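Local coordinates for protein tryptophan synthase alpha chain (PDB 2EKC) that probably cleaves indoleglycerol phosphate to indole and glyceraldehyde 3-phosphate, as the alpha subunit of the enzyme that completes tryptophan biosynthesis, at residues 2-5 / 6-10; 163-166 / 167-170; 196-199 / 200-204; 218-221 / 222-225. One frame throughout, in Å; residues are numbered along the deposited sequence. Where two conformers were deposited one is given.

Contact 1: residues 2-5 / 6-10; sequences GRIS and DKFTE
The carbonyl oxygen of Ser5 is gripped twice by Thr9, one helical turn further on. Thr9 N donates the regular helix bond to Ser5 O over 3.0 Å. Thr9 OG1 donates to the same Ser5 O, also over 3.0 Å. The two donors come from opposite faces of the carbonyl plane, and the hydroxyl stands 37° above it. OG1 is anti to the carbonyl carbon of its own residue (chi1 -67°), which turns the hydroxyl back toward the preceding turn. Gly2 is the N-cap of helix 3-14, and Asp6 N meets Gly2 O at 3.0 Å in a nearly straight bond. Ser5 OG is bonded to Met1 N. On another side of the helix, Ile4 and Phe8 run side by side. Ile4 CG2 lies in the plane of the Phe8 ring at its edge, 3.9 Å from Phe8 CD2. The pair also touches Glu172, Met173 and Pro208, loop residues near the starts of barrel strands. An alanine in place of Phe8 would probably open a gap beside Ile4 CG2 and lose the ring's packing on Pro208. Lys7 NZ reaches Glu10 OE1 at 2.7 Å on the syn side of the carboxylate, a salt bridge within the turn. The first turns are thus amphipathic: an apolar edge of Ile4 and Phe8 packs on these loops, while Asp6, Thr9 and Glu10 lie exposed.

Contact 2: residues 163-166 / 167-170; sequences IKLI and CEAA
The C-terminal turn of helix 160-169, in the beta-alpha-beta unit between strands 149-154 and 174-177 of the TIM barrel, holds this contact of Leu165 and Ile166 with Glu168, Ala169 and Ala170. The helix bonds become less straight toward the end. Cys167 N donates well to Ile163 O, but Ala169 N makes weak bonds to both Leu165 O and Ile166 O. Ile166 O also takes Ala170 N at 2.9 Å, nearly along the C=O axis. Ala170 is the first residue to leave helical angles. The inner side packs on strand 149-154, with Ile166 and Ala170 against Pro152 and Ala169 against Phe150. Cys167 forms the disulfide to Cys205, and its carbonyl oxygen accepts from Lys207 NZ. On the exposed side, Glu168 CG sits between its backbone N and carbonyl carbon (chi1 59°), the crowded position. This brings Glu168 CG to 3.2 Å from Lys164 O and equally to 3.2 Å from Leu165 O. The chain then runs out extended beside Leu165, pointing the same way. Lys164 NZ stays 6.2 Å from Glu168 OE1, too far for a salt bridge. Glu168 OE2 ends 3.7 Å from the methyl carbon Leu165 CD2.

Contact 3: residues 196-199 / 200-204; sequences KKVE and EYREL
Arg202 climbs back along helix 192-204 over the turn that holds Val198 and Glu199. Its CB lies 3.3 Å from Glu199 O. The next atom, Arg202 CG, comes to 3.1 Å from Val198 O, the oxygen that also accepts from Arg202 N. The chain bends at chi2 (-61°), and this sends CD and NE up alongside the valine. Arg202 NE then passes 3.8 Å from Val198 CG1, the two side chains pointing the same way. At the tip, NH1 makes a salt bridge to Asp229 and NH2 a hydrogen bond to the carbonyl of Phe227.

On another side of the helix, Lys197 and Glu200 cross obliquely. Lys197 NZ pairs with Glu200 OE1 at 2.9 Å, though the place of that oxygen is less sure. The same lysine nitrogen is bonded to the carbonyl of Ser158, and Glu200 OE2 forms a salt bridge with Arg160. A glutamine in place of Glu200 would probably leave Arg160 without this negative mate and Lys197 held mainly by Ser158. Tyr201 turns inward, and its CB sits 3.1 Å from Val198 O. Its ring meets Phe176 edge-to-face, its hydroxyl is bonded to Lys207 O and Thr174 OG1, and with Val198 and Arg202 it touches Val209 of strand 209-212. A largely apolar inner side, with the polar ends of Tyr201 and Arg202 satisfied by bonds, and a charged outer side are typical of an outer helix of a TIM barrel.

Contact 4: residues 218-221 / 222-225; sequences KEHA and REIG
Ile224 and the base of Glu223 pack closely against the turn before them, while the end of Arg222 leads away. Ile224 CG1 lies anti to the carbonyl carbon of its own residue (chi1 -61°), and this tucks it 3.3 Å from His220 O. Ile224 CD1 stays near that oxygen at 3.7 Å. The same His220 O accepts from Ile224 N at 2.9 Å in an almost straight bond of 174°. Next to it, Gly225 N donates to Ala221 O over 2.7 Å, the shortest bond between these turns. Ala221 is buried, with only a methyl to fill its place. Glu223 lies back over the preceding turn, and its CG comes to 2.9 Å from Glu219 O.

The looser side begins at the Glu223 carboxylate. It stops short of the histidine: Glu223 OE1 is 4.4 Å from His220 CD2 and lies oblique to the ring. The imidazole is held instead at ND1, which is bonded to Ser216 N just before the helix. Arg222 is exposed and was modelled in two conformers. In one, NH1 is bonded to the carbonyl of Arg261, so that bond is less certain.

Helix 218-225 links strand 209-212 to strand 230-233 of the barrel. Its inner side rests on loop residue Val215 through His220 and Ile224. Ala221 and Arg222 meet the chain's C-terminal tail at Leu260 and Glu262, beyond helix 246-258.

Each of the four contacts belongs to one helix or its end in a TIM barrel of eight parallel strands, and they follow in series along the chain. Contact 1 is at helix 3-14, before the first strand; its centre is about 19 to 21 Å from the others. Contacts 2 and 3 sit on consecutive outer helices, 160-169 and 192-204, with centres about 12 Å apart. Only this pair touches: Ile163 packs on Lys197, Tyr201 and Leu204. The disulfide from Cys167 to Cys205 ties these helix ends covalently. Contact 4 follows on helix 218-225, about 19 Å from contact 3 between centres. Contacts 2 to 4 thus belong to the helical shell round the barrel, contact 1 to an extra helix.

Contact 1: residues 2-5 / 6-10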
ATOM      1  N   GLY A   2     -11.168   0.680 -11.321  1.00 33.16           N
ATOM      2  CA  GLY A   2     -10.678  -0.682 -11.444  1.00 26.09           C
ATOM      3  C   GLY A   2     -10.792  -1.608 -10.250  1.00 22.28           C
ATOM      4  O   GLY A   2     -11.782  -1.596  -9.518  1.00 20.36           O
ATOM      5  N   ARG A   3      -9.756  -2.418 -10.059  1.00 19.56           N
ATOM      6  CA  ARG A   3      -9.720  -3.394  -8.976  1.00 18.14           C
ATOM      7  C   ARG A   3      -9.905  -2.798  -7.585  1.00 16.29           C
ATOM      8  O   ARG A   3     -10.472  -3.443  -6.708  1.00 15.60           O
ATOM      9  CB  ARG A   3      -8.407  -4.186  -9.009  1.00 18.32           C
ATOM     10  CG  ARG A   3      -8.209  -5.072 -10.235  1.00 21.57           C
ATOM     11  CD  ARG A   3      -7.093  -6.089  -9.984  1.00 21.80           C
ATOM     12  NE  ARG A   3      -6.911  -7.015 -11.097  1.00 22.12           N
ATOM     13  CZ  ARG A   3      -6.240  -6.730 -12.210  1.00 24.55           C
ATOM     14  NH1 ARG A   3      -5.677  -5.538 -12.361  1.00 21.26           N
ATOM     15  NH2 ARG A   3      -6.131  -7.641 -13.171  1.00 23.99           N
ATOM     16  N   ILE A   4      -9.418  -1.580  -7.376  1.00 14.87           N
ATOM     17  CA  ILE A   4      -9.547  -0.947  -6.069  1.00 14.98           C
ATOM     18  C   ILE A   4     -11.011  -0.683  -5.742  1.00 15.38           C
ATOM     19  O   ILE A   4     -11.503  -1.087  -4.689  1.00 13.91           O
ATOM     20  CB  ILE A   4      -8.760   0.380  -6.008  1.00 14.50           C
ATOM     21  CG1 ILE A   4      -7.265   0.098  -6.177  1.00 15.84           C
ATOM     22  CG2 ILE A   4      -9.021   1.078  -4.683  1.00 14.30           C
ATOM     23  CD1 ILE A   4      -6.402   1.337  -6.229  1.00 19.64           C
ATOM     24  N   SER A   5     -11.708   0.002  -6.643  1.00 15.65           N
ATOM     25  CA  SER A   5     -13.117   0.286  -6.423  1.00 17.42           C
ATOM     26  C   SER A   5     -13.924  -1.001  -6.312  1.00 17.65           C
ATOM     27  O   SER A   5     -14.787  -1.116  -5.441  1.00 19.50           O
ATOM     28  CB  SER A   5     -13.668   1.150  -7.554  1.00 19.24           C
ATOM     29  OG  SER A   5     -13.219   2.483  -7.407  1.00 25.96           O
ATOM     30  N   ASP A   6     -13.650  -1.970  -7.185  1.00 17.78           N
ATOM     31  CA  ASP A   6     -14.374  -3.238  -7.134  1.00 17.81           C
ATOM     32  C   ASP A   6     -14.184  -3.902  -5.773  1.00 17.09           C
ATOM     33  O   ASP A   6     -15.136  -4.398  -5.173  1.00 17.79           O
ATOM     34  CB  ASP A   6     -13.891  -4.213  -8.214  1.00 19.05           C
ATOM     35  CG  ASP A   6     -14.165  -3.724  -9.629  1.00 22.12           C
ATOM     36  OD1 ASP A   6     -15.074  -2.894  -9.819  1.00 20.54           O
ATOM     37  OD2 ASP A   6     -13.470  -4.192 -10.555  1.00 21.94           O
ATOM     38  N   LYS A   7     -12.948  -3.912  -5.286  1.00 15.90           N
ATOM     39  CA  LYS A   7     -12.658  -4.544  -4.000  1.00 16.62           C
ATOM     40  C   LYS A   7     -13.401  -3.909  -2.833  1.00 15.74           C
ATOM     41  O   LYS A   7     -13.968  -4.613  -1.998  1.00 17.05           O
ATOM     42  CB  LYS A   7     -11.154  -4.524  -3.716  1.00 15.95           C
ATOM     43  CG  LYS A   7     -10.773  -5.208  -2.403  1.00 17.26           C
ATOM     44  CD  LYS A   7     -11.213  -6.675  -2.371  1.00 16.18           C
ATOM     45  CE  LYS A   7     -10.490  -7.503  -3.422  1.00 18.38           C
ATOM     46  NZ  LYS A   7     -10.907  -8.936  -3.396  1.00 17.86           N
ATOM     47  N   PHE A   8     -13.392  -2.583  -2.755  1.00 16.01           N
ATOM     48  CA  PHE A   8     -14.083  -1.904  -1.664  1.00 16.12           C
ATOM     49  C   PHE A   8     -15.595  -2.111  -1.748  1.00 17.10           C
ATOM     50  O   PHE A   8     -16.281  -2.196  -0.729  1.00 15.98           O
ATOM     51  CB  PHE A   8     -13.731  -0.412  -1.653  1.00 16.30           C
ATOM     52  CG  PHE A   8     -12.451  -0.104  -0.920  1.00 16.71           C
ATOM     53  CD1 PHE A   8     -12.356  -0.323   0.454  1.00 15.23           C
ATOM     54  CD2 PHE A   8     -11.339   0.387  -1.599  1.00 16.59           C
ATOM     55  CE1 PHE A   8     -11.173  -0.058   1.144  1.00 15.30           C
ATOM     56  CE2 PHE A   8     -10.145   0.657  -0.916  1.00 16.14           C
ATOM     57  CZ  PHE A   8     -10.065   0.434   0.457  1.00 15.91           C
ATOM     58  N   THR A   9     -16.118  -2.200  -2.963  1.00 18.39           N
ATOM     59  CA  THR A   9     -17.545  -2.435  -3.129  1.00 19.64           C
ATOM     60  C   THR A   9     -17.839  -3.847  -2.631  1.00 18.70           C
ATOM     61  O   THR A   9     -18.856  -4.098  -1.982  1.00 20.74           O
ATOM     62  CB  THR A   9     -17.952  -2.300  -4.608  1.00 18.52           C
ATOM     63  OG1 THR A   9     -17.786  -0.939  -5.007  1.00 21.49           O
ATOM     64  CG2 THR A   9     -19.404  -2.720  -4.816  1.00 21.09           C
ATOM     65  N   GLU A  10     -16.932  -4.768  -2.931  1.00 19.42           N
ATOM     66  CA  GLU A  10     -17.078  -6.151  -2.499  1.00 20.59           C
ATOM     67  C   GLU A  10     -17.025  -6.244  -0.975  1.00 20.73           C
ATOM     68  O   GLU A  10     -17.873  -6.885  -0.349  1.00 20.72           O
ATOM     69  CB  GLU A  10     -15.963  -7.014  -3.110  1.00 23.64           C
ATOM     70  CG  GLU A  10     -15.793  -8.380  -2.459  1.00 27.35           C
ATOM     71  CD  GLU A  10     -14.659  -9.189  -3.070  1.00 31.91           C
ATOM     72  OE1 GLU A  10     -13.613  -8.596  -3.408  1.00 34.10           O
ATOM     73  OE2 GLU A  10     -14.806 -10.422  -3.201  1.00 34.62           O
TER

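Contact 2: residues 163-166 / 167-170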
ATOM      1  N   ILE A 163      -7.529  18.485   2.466  1.00 19.60           N
ATOM      2  CA  ILE A 163      -8.414  17.332   2.367  1.00 19.17           C
ATOM      3  C   ILE A 163      -9.208  17.361   1.072  1.00 19.72           C
ATOM      4  O   ILE A 163      -9.375  16.333   0.419  1.00 18.22           O
ATOM      5  CB  ILE A 163      -9.401  17.272   3.556  1.00 20.70           C
ATOM      6  CG1 ILE A 163      -8.659  16.850   4.825  1.00 20.24           C
ATOM      7  CG2 ILE A 163     -10.533  16.291   3.251  1.00 20.98           C
ATOM      8  CD1 ILE A 163      -9.561  16.713   6.043  1.00 22.12           C
ATOM      9  N   LYS A 164      -9.703  18.536   0.691  1.00 20.20           N
ATOM     10  CA  LYS A 164     -10.471  18.631  -0.542  1.00 20.83           C
ATOM     11  C   LYS A 164      -9.588  18.373  -1.759  1.00 20.64           C
ATOM     12  O   LYS A 164     -10.041  17.804  -2.751  1.00 21.60           O
ATOM     13  CB  LYS A 164     -11.143  19.998  -0.667  1.00 23.31           C
ATOM     14  CG  LYS A 164     -12.059  20.084  -1.876  1.00 27.87           C
ATOM     15  CD  LYS A 164     -12.972  21.300  -1.814  1.00 32.64           C
ATOM     16  CE  LYS A 164     -14.021  21.251  -2.920  1.00 33.15           C
ATOM     17  NZ  LYS A 164     -14.989  22.380  -2.821  1.00 35.67           N
ATOM     18  N   LEU A 165      -8.328  18.792  -1.687  1.00 18.29           N
ATOM     19  CA  LEU A 165      -7.398  18.572  -2.792  1.00 19.04           C
ATOM     20  C   LEU A 165      -7.048  17.087  -2.872  1.00 18.46           C
ATOM     21  O   LEU A 165      -6.816  16.548  -3.952  1.00 19.67           O
ATOM     22  CB  LEU A 165      -6.131  19.403  -2.590  1.00 18.33           C
ATOM     23  CG  LEU A 165      -6.316  20.915  -2.729  1.00 19.11           C
ATOM     24  CD1 LEU A 165      -5.084  21.641  -2.208  1.00 19.09           C
ATOM     25  CD2 LEU A 165      -6.572  21.260  -4.186  1.00 20.91           C
ATOM     26  N   ILE A 166      -7.009  16.434  -1.717  1.00 18.65           N
ATOM     27  CA  ILE A 166      -6.715  15.006  -1.647  1.00 20.24           C
ATOM     28  C   ILE A 166      -7.850  14.217  -2.312  1.00 21.13           C
ATOM     29  O   ILE A 166      -7.608  13.323  -3.124  1.00 22.21           O
ATOM     30  CB  ILE A 166      -6.566  14.548  -0.174  1.00 18.10           C
ATOM     31  CG1 ILE A 166      -5.274  15.109   0.417  1.00 19.13           C
ATOM     32  CG2 ILE A 166      -6.579  13.032  -0.084  1.00 18.84           C
ATOM     33  CD1 ILE A 166      -5.102  14.833   1.900  1.00 19.62           C
ATOM     34  N   CYS A 167      -9.088  14.560  -1.973  1.00 22.41           N
ATOM     35  CA  CYS A 167     -10.251  13.874  -2.535  1.00 23.90           C
ATOM     36  C   CYS A 167     -10.309  13.980  -4.059  1.00 24.04           C
ATOM     37  O   CYS A 167     -10.532  12.988  -4.754  1.00 23.67           O
ATOM     38  CB  CYS A 167     -11.534  14.450  -1.933  1.00 25.32           C
ATOM     39  SG  CYS A 167     -13.017  13.412  -2.152  1.00 30.36           S
ATOM     40  N   GLU A 168     -10.104  15.184  -4.582  1.00 25.40           N
ATOM     41  CA  GLU A 168     -10.148  15.375  -6.024  1.00 27.70           C
ATOM     42  C   GLU A 168      -8.946  14.735  -6.712  1.00 26.46           C
ATOM     43  O   GLU A 168      -8.984  14.453  -7.906  1.00 25.45           O
ATOM     44  CB  GLU A 168     -10.225  16.868  -6.363  1.00 30.15           C
ATOM     45  CG  GLU A 168      -9.076  17.701  -5.838  1.00 36.16           C
ATOM     46  CD  GLU A 168      -9.198  19.162  -6.239  1.00 40.37           C
ATOM     47  OE1 GLU A 168     -10.184  19.816  -5.828  1.00 42.00           O
ATOM     48  OE2 GLU A 168      -8.307  19.653  -6.970  1.00 41.52           O
ATOM     49  N   ALA A 169      -7.884  14.493  -5.951  1.00 25.04           N
ATOM     50  CA  ALA A 169      -6.683  13.880  -6.510  1.00 25.12           C
ATOM     51  C   ALA A 169      -6.759  12.356  -6.518  1.00 24.33           C
ATOM     52  O   ALA A 169      -6.088  11.699  -7.310  1.00 26.18           O
ATOM     53  CB  ALA A 169      -5.456  14.330  -5.727  1.00 24.86           C
ATOM     54  N   ALA A 170      -7.575  11.797  -5.634  1.00 23.30           N
ATOM     55  CA  ALA A 170      -7.714  10.349  -5.542  1.00 22.20           C
ATOM     56  C   ALA A 170      -8.658   9.782  -6.596  1.00 21.74           C
ATOM     57  O   ALA A 170      -9.759  10.293  -6.804  1.00 20.50           O
ATOM     58  CB  ALA A 170      -8.202   9.959  -4.147  1.00 21.88           C
TER

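Contact 3: residues 196-199 / 200-204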
ATOM      1  N   LYS A 196     -10.494  11.849  14.356  1.00 16.89           N
ATOM      2  CA  LYS A 196     -11.201  13.105  14.153  1.00 18.80           C
ATOM      3  C   LYS A 196     -10.934  13.660  12.757  1.00 17.29           C
ATOM      4  O   LYS A 196     -11.819  14.241  12.132  1.00 18.45           O
ATOM      5  CB  LYS A 196     -10.780  14.131  15.209  1.00 21.12           C
ATOM      6  CG  LYS A 196     -11.383  13.887  16.591  1.00 24.52           C
ATOM      7  CD  LYS A 196     -12.899  14.103  16.576  1.00 26.56           C
ATOM      8  CE  LYS A 196     -13.494  13.971  17.970  1.00 29.04           C
ATOM      9  NZ  LYS A 196     -14.969  14.180  17.978  1.00 29.01           N
ATOM     10  N   LYS A 197      -9.713  13.481  12.271  1.00 15.56           N
ATOM     11  CA  LYS A 197      -9.363  13.972  10.947  1.00 17.66           C
ATOM     12  C   LYS A 197     -10.158  13.218   9.889  1.00 17.16           C
ATOM     13  O   LYS A 197     -10.623  13.807   8.912  1.00 19.05           O
ATOM     14  CB  LYS A 197      -7.867  13.790  10.687  1.00 19.46           C
ATOM     15  CG  LYS A 197      -7.408  14.331   9.341  1.00 22.53           C
ATOM     16  CD  LYS A 197      -6.925  15.767   9.435  1.00 26.68           C
ATOM     17  CE  LYS A 197      -8.016  16.718   9.866  1.00 27.28           C
ATOM     18  NZ  LYS A 197      -7.484  18.088  10.120  1.00 25.56           N
ATOM     19  N   VAL A 198     -10.312  11.913  10.082  1.00 16.54           N
ATOM     20  CA  VAL A 198     -11.057  11.105   9.129  1.00 16.71           C
ATOM     21  C   VAL A 198     -12.522  11.515   9.106  1.00 18.84           C
ATOM     22  O   VAL A 198     -13.155  11.526   8.047  1.00 19.12           O
ATOM     23  CB  VAL A 198     -10.954   9.603   9.457  1.00 17.24           C
ATOM     24  CG1 VAL A 198     -11.875   8.808   8.542  1.00 15.45           C
ATOM     25  CG2 VAL A 198      -9.511   9.135   9.278  1.00 14.79           C
ATOM     26  N   GLU A 199     -13.061  11.856  10.272  1.00 19.52           N
ATOM     27  CA  GLU A 199     -14.452  12.274  10.349  1.00 22.02           C
ATOM     28  C   GLU A 199     -14.624  13.530   9.495  1.00 21.63           C
ATOM     29  O   GLU A 199     -15.623  13.671   8.790  1.00 24.06           O
ATOM     30  CB  GLU A 199     -14.851  12.523  11.809  1.00 22.17           C
ATOM     31  CG  GLU A 199     -14.502  11.340  12.715  1.00 27.68           C
ATOM     32  CD  GLU A 199     -15.126  11.419  14.095  1.00 28.61           C
ATOM     33  OE1 GLU A 199     -15.236  12.535  14.646  1.00 29.19           O
ATOM     34  OE2 GLU A 199     -15.493  10.353  14.637  1.00 30.64           O
ATOM     35  N   GLU A 200     -13.648  14.437   9.554  1.00 21.77           N
ATOM     36  CA  GLU A 200     -13.694  15.651   8.738  1.00 22.30           C
ATOM     37  C   GLU A 200     -13.669  15.220   7.282  1.00 22.48           C
ATOM     38  O   GLU A 200     -14.441  15.704   6.453  1.00 21.87           O
ATOM     39  CB  GLU A 200     -12.475  16.539   8.996  1.00 23.52           C
ATOM     40  CG  GLU A 200     -12.581  17.461  10.191  1.00 26.01           C
ATOM     41  CD  GLU A 200     -11.432  18.455  10.244  1.00 29.88           C
ATOM     42  OE1 GLU A 200     -10.312  18.054  10.621  1.00 28.70           O
ATOM     43  OE2 GLU A 200     -11.650  19.637   9.893  1.00 30.89           O
ATOM     44  N   TYR A 201     -12.752  14.305   6.983  1.00 22.70           N
ATOM     45  CA  TYR A 201     -12.588  13.772   5.637  1.00 21.72           C
ATOM     46  C   TYR A 201     -13.926  13.234   5.132  1.00 21.32           C
ATOM     47  O   TYR A 201     -14.309  13.483   3.989  1.00 20.06           O
ATOM     48  CB  TYR A 201     -11.539  12.655   5.657  1.00 20.89           C
ATOM     49  CG  TYR A 201     -11.425  11.847   4.382  1.00 18.75           C
ATOM     50  CD1 TYR A 201     -10.621  12.271   3.323  1.00 20.19           C
ATOM     51  CD2 TYR A 201     -12.103  10.638   4.248  1.00 19.49           C
ATOM     52  CE1 TYR A 201     -10.492  11.500   2.159  1.00 20.68           C
ATOM     53  CE2 TYR A 201     -11.982   9.862   3.097  1.00 19.49           C
ATOM     54  CZ  TYR A 201     -11.176  10.295   2.060  1.00 20.71           C
ATOM     55  OH  TYR A 201     -11.040   9.506   0.942  1.00 20.31           O
ATOM     56  N   ARG A 202     -14.634  12.508   5.991  1.00 22.37           N
ATOM     57  CA  ARG A 202     -15.930  11.935   5.627  1.00 24.67           C
ATOM     58  C   ARG A 202     -16.895  13.017   5.172  1.00 25.37           C
ATOM     59  O   ARG A 202     -17.698  12.805   4.265  1.00 25.37           O
ATOM     60  CB  ARG A 202     -16.548  11.196   6.816  1.00 24.76           C
ATOM     61  CG  ARG A 202     -15.752   9.999   7.309  1.00 26.43           C
ATOM     62  CD  ARG A 202     -15.605   8.952   6.231  1.00 25.21           C
ATOM     63  NE  ARG A 202     -15.066   7.703   6.764  1.00 26.68           N
ATOM     64  CZ  ARG A 202     -14.802   6.632   6.022  1.00 25.64           C
ATOM     65  NH1 ARG A 202     -15.026   6.659   4.715  1.00 25.02           N
ATOM     66  NH2 ARG A 202     -14.307   5.540   6.587  1.00 24.64           N
ATOM     67  N   GLU A 203     -16.809  14.171   5.824  1.00 26.93           N
ATOM     68  CA  GLU A 203     -17.657  15.319   5.524  1.00 28.79           C
ATOM     69  C   GLU A 203     -17.390  15.865   4.125  1.00 28.89           C
ATOM     70  O   GLU A 203     -18.294  16.369   3.457  1.00 30.25           O
ATOM     71  CB  GLU A 203     -17.391  16.445   6.536  1.00 30.94           C
ATOM     72  CG  GLU A 203     -17.692  16.104   7.993  1.00 33.76           C
ATOM     73  CD  GLU A 203     -17.240  17.196   8.957  1.00 37.12           C
ATOM     74  OE1 GLU A 203     -17.581  18.376   8.730  1.00 39.70           O
ATOM     75  OE2 GLU A 203     -16.547  16.876   9.946  1.00 37.89           O
ATOM     76  N   LEU A 204     -16.140  15.757   3.687  1.00 27.55           N
ATOM     77  CA  LEU A 204     -15.726  16.294   2.399  1.00 26.39           C
ATOM     78  C   LEU A 204     -15.436  15.281   1.307  1.00 25.87           C
ATOM     79  O   LEU A 204     -15.296  15.657   0.146  1.00 23.83           O
ATOM     80  CB  LEU A 204     -14.477  17.150   2.601  1.00 26.68           C
ATOM     81  CG  LEU A 204     -14.613  18.367   3.516  1.00 27.71           C
ATOM     82  CD1 LEU A 204     -13.240  18.833   3.978  1.00 26.90           C
ATOM     83  CD2 LEU A 204     -15.346  19.471   2.770  1.00 28.26           C
TER

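Contact 4: residues 218-221 / 222-225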
ATOM      1  N   LYS A 218      -4.433  -7.549  16.369  1.00 31.54           N
ATOM      2  CA  LYS A 218      -5.834  -7.629  15.980  1.00 31.80           C
ATOM      3  C   LYS A 218      -6.619  -6.461  16.572  1.00 31.61           C
ATOM      4  O   LYS A 218      -7.493  -5.893  15.915  1.00 31.44           O
ATOM      5  CB  LYS A 218      -6.432  -8.950  16.458  1.00 32.31           C
ATOM      6  CG  LYS A 218      -7.924  -9.088  16.221  1.00 33.91           C
ATOM      7  CD  LYS A 218      -8.429 -10.393  16.800  1.00 34.92           C
ATOM      8  CE  LYS A 218      -9.946 -10.448  16.806  1.00 35.11           C
ATOM      9  NZ  LYS A 218     -10.432 -11.706  17.436  1.00 36.74           N
ATOM     10  N   GLU A 219      -6.299  -6.109  17.815  1.00 30.96           N
ATOM     11  CA  GLU A 219      -6.962  -5.004  18.502  1.00 31.22           C
ATOM     12  C   GLU A 219      -6.787  -3.704  17.731  1.00 29.53           C
ATOM     13  O   GLU A 219      -7.705  -2.887  17.663  1.00 28.43           O
ATOM     14  CB  GLU A 219      -6.390  -4.830  19.913  1.00 33.51           C
ATOM     15  CG  GLU A 219      -6.873  -5.855  20.935  1.00 40.12           C
ATOM     16  CD  GLU A 219      -6.627  -7.291  20.504  1.00 42.41           C
ATOM     17  OE1 GLU A 219      -5.473  -7.619  20.149  1.00 43.65           O
ATOM     18  OE2 GLU A 219      -7.589  -8.091  20.529  1.00 44.06           O
ATOM     19  N   HIS A 220      -5.600  -3.514  17.162  1.00 26.67           N
ATOM     20  CA  HIS A 220      -5.302  -2.307  16.397  1.00 24.86           C
ATOM     21  C   HIS A 220      -6.195  -2.240  15.165  1.00 22.72           C
ATOM     22  O   HIS A 220      -6.768  -1.195  14.855  1.00 22.78           O
ATOM     23  CB  HIS A 220      -3.834  -2.297  15.949  1.00 27.14           C
ATOM     24  CG  HIS A 220      -2.850  -2.425  17.069  1.00 30.60           C
ATOM     25  ND1 HIS A 220      -1.488  -2.458  16.857  1.00 31.38           N
ATOM     26  CD2 HIS A 220      -3.024  -2.535  18.409  1.00 32.11           C
ATOM     27  CE1 HIS A 220      -0.866  -2.582  18.017  1.00 32.79           C
ATOM     28  NE2 HIS A 220      -1.776  -2.631  18.973  1.00 33.10           N
ATOM     29  N   ALA A 221      -6.303  -3.363  14.462  1.00 22.20           N
ATOM     30  CA  ALA A 221      -7.125  -3.443  13.261  1.00 19.99           C
ATOM     31  C   ALA A 221      -8.576  -3.125  13.591  1.00 21.11           C
ATOM     32  O   ALA A 221      -9.219  -2.338  12.903  1.00 20.34           O
ATOM     33  CB  ALA A 221      -7.020  -4.835  12.652  1.00 19.64           C
ATOM     34  N   ARG A 222      -9.086  -3.748  14.649  1.00 21.95           N
ATOM     35  CA  ARG A 222     -10.464  -3.533  15.087  1.00 22.57           C
ATOM     36  C   ARG A 222     -10.711  -2.057  15.403  1.00 22.84           C
ATOM     37  O   ARG A 222     -11.697  -1.479  14.954  1.00 23.00           O
ATOM     38  CB  ARG A 222     -10.749  -4.396  16.322  1.00 22.89           C
ATOM     39  CG  ARG A 222     -12.130  -4.173  16.934  0.50 23.11           C
ATOM     40  CD  ARG A 222     -13.245  -4.542  15.967  0.50 22.67           C
ATOM     41  NE  ARG A 222     -13.338  -5.985  15.751  0.50 22.71           N
ATOM     42  CZ  ARG A 222     -14.132  -6.553  14.849  0.50 22.05           C
ATOM     43  NH1 ARG A 222     -14.906  -5.802  14.075  0.50 21.44           N
ATOM     44  NH2 ARG A 222     -14.156  -7.871  14.720  0.50 21.63           N
ATOM     45  N   GLU A 223      -9.809  -1.452  16.169  1.00 23.45           N
ATOM     46  CA  GLU A 223      -9.942  -0.048  16.543  1.00 25.93           C
ATOM     47  C   GLU A 223      -9.886   0.907  15.351  1.00 26.10           C
ATOM     48  O   GLU A 223     -10.752   1.769  15.199  1.00 27.31           O
ATOM     49  CB  GLU A 223      -8.857   0.329  17.554  1.00 29.65           C
ATOM     50  CG  GLU A 223      -8.909  -0.498  18.829  1.00 36.02           C
ATOM     51  CD  GLU A 223      -7.830  -0.114  19.826  1.00 39.45           C
ATOM     52  OE1 GLU A 223      -6.630  -0.224  19.485  1.00 41.88           O
ATOM     53  OE2 GLU A 223      -8.186   0.295  20.953  1.00 40.70           O
ATOM     54  N   ILE A 224      -8.865   0.768  14.511  1.00 24.58           N
ATOM     55  CA  ILE A 224      -8.738   1.639  13.347  1.00 23.70           C
ATOM     56  C   ILE A 224      -9.847   1.350  12.343  1.00 21.76           C
ATOM     57  O   ILE A 224     -10.419   2.267  11.754  1.00 20.15           O
ATOM     58  CB  ILE A 224      -7.383   1.446  12.653  1.00 23.71           C
ATOM     59  CG1 ILE A 224      -6.259   1.805  13.626  1.00 24.09           C
ATOM     60  CG2 ILE A 224      -7.311   2.315  11.404  1.00 24.16           C
ATOM     61  CD1 ILE A 224      -4.884   1.485  13.118  1.00 22.32           C
ATOM     62  N   GLY A 225     -10.140   0.067  12.159  1.00 21.77           N
ATOM     63  CA  GLY A 225     -11.181  -0.336  11.235  1.00 23.37           C
ATOM     64  C   GLY A 225     -12.553   0.162  11.643  1.00 24.43           C
ATOM     65  O   GLY A 225     -13.485   0.159  10.834  1.00 25.22           O
TER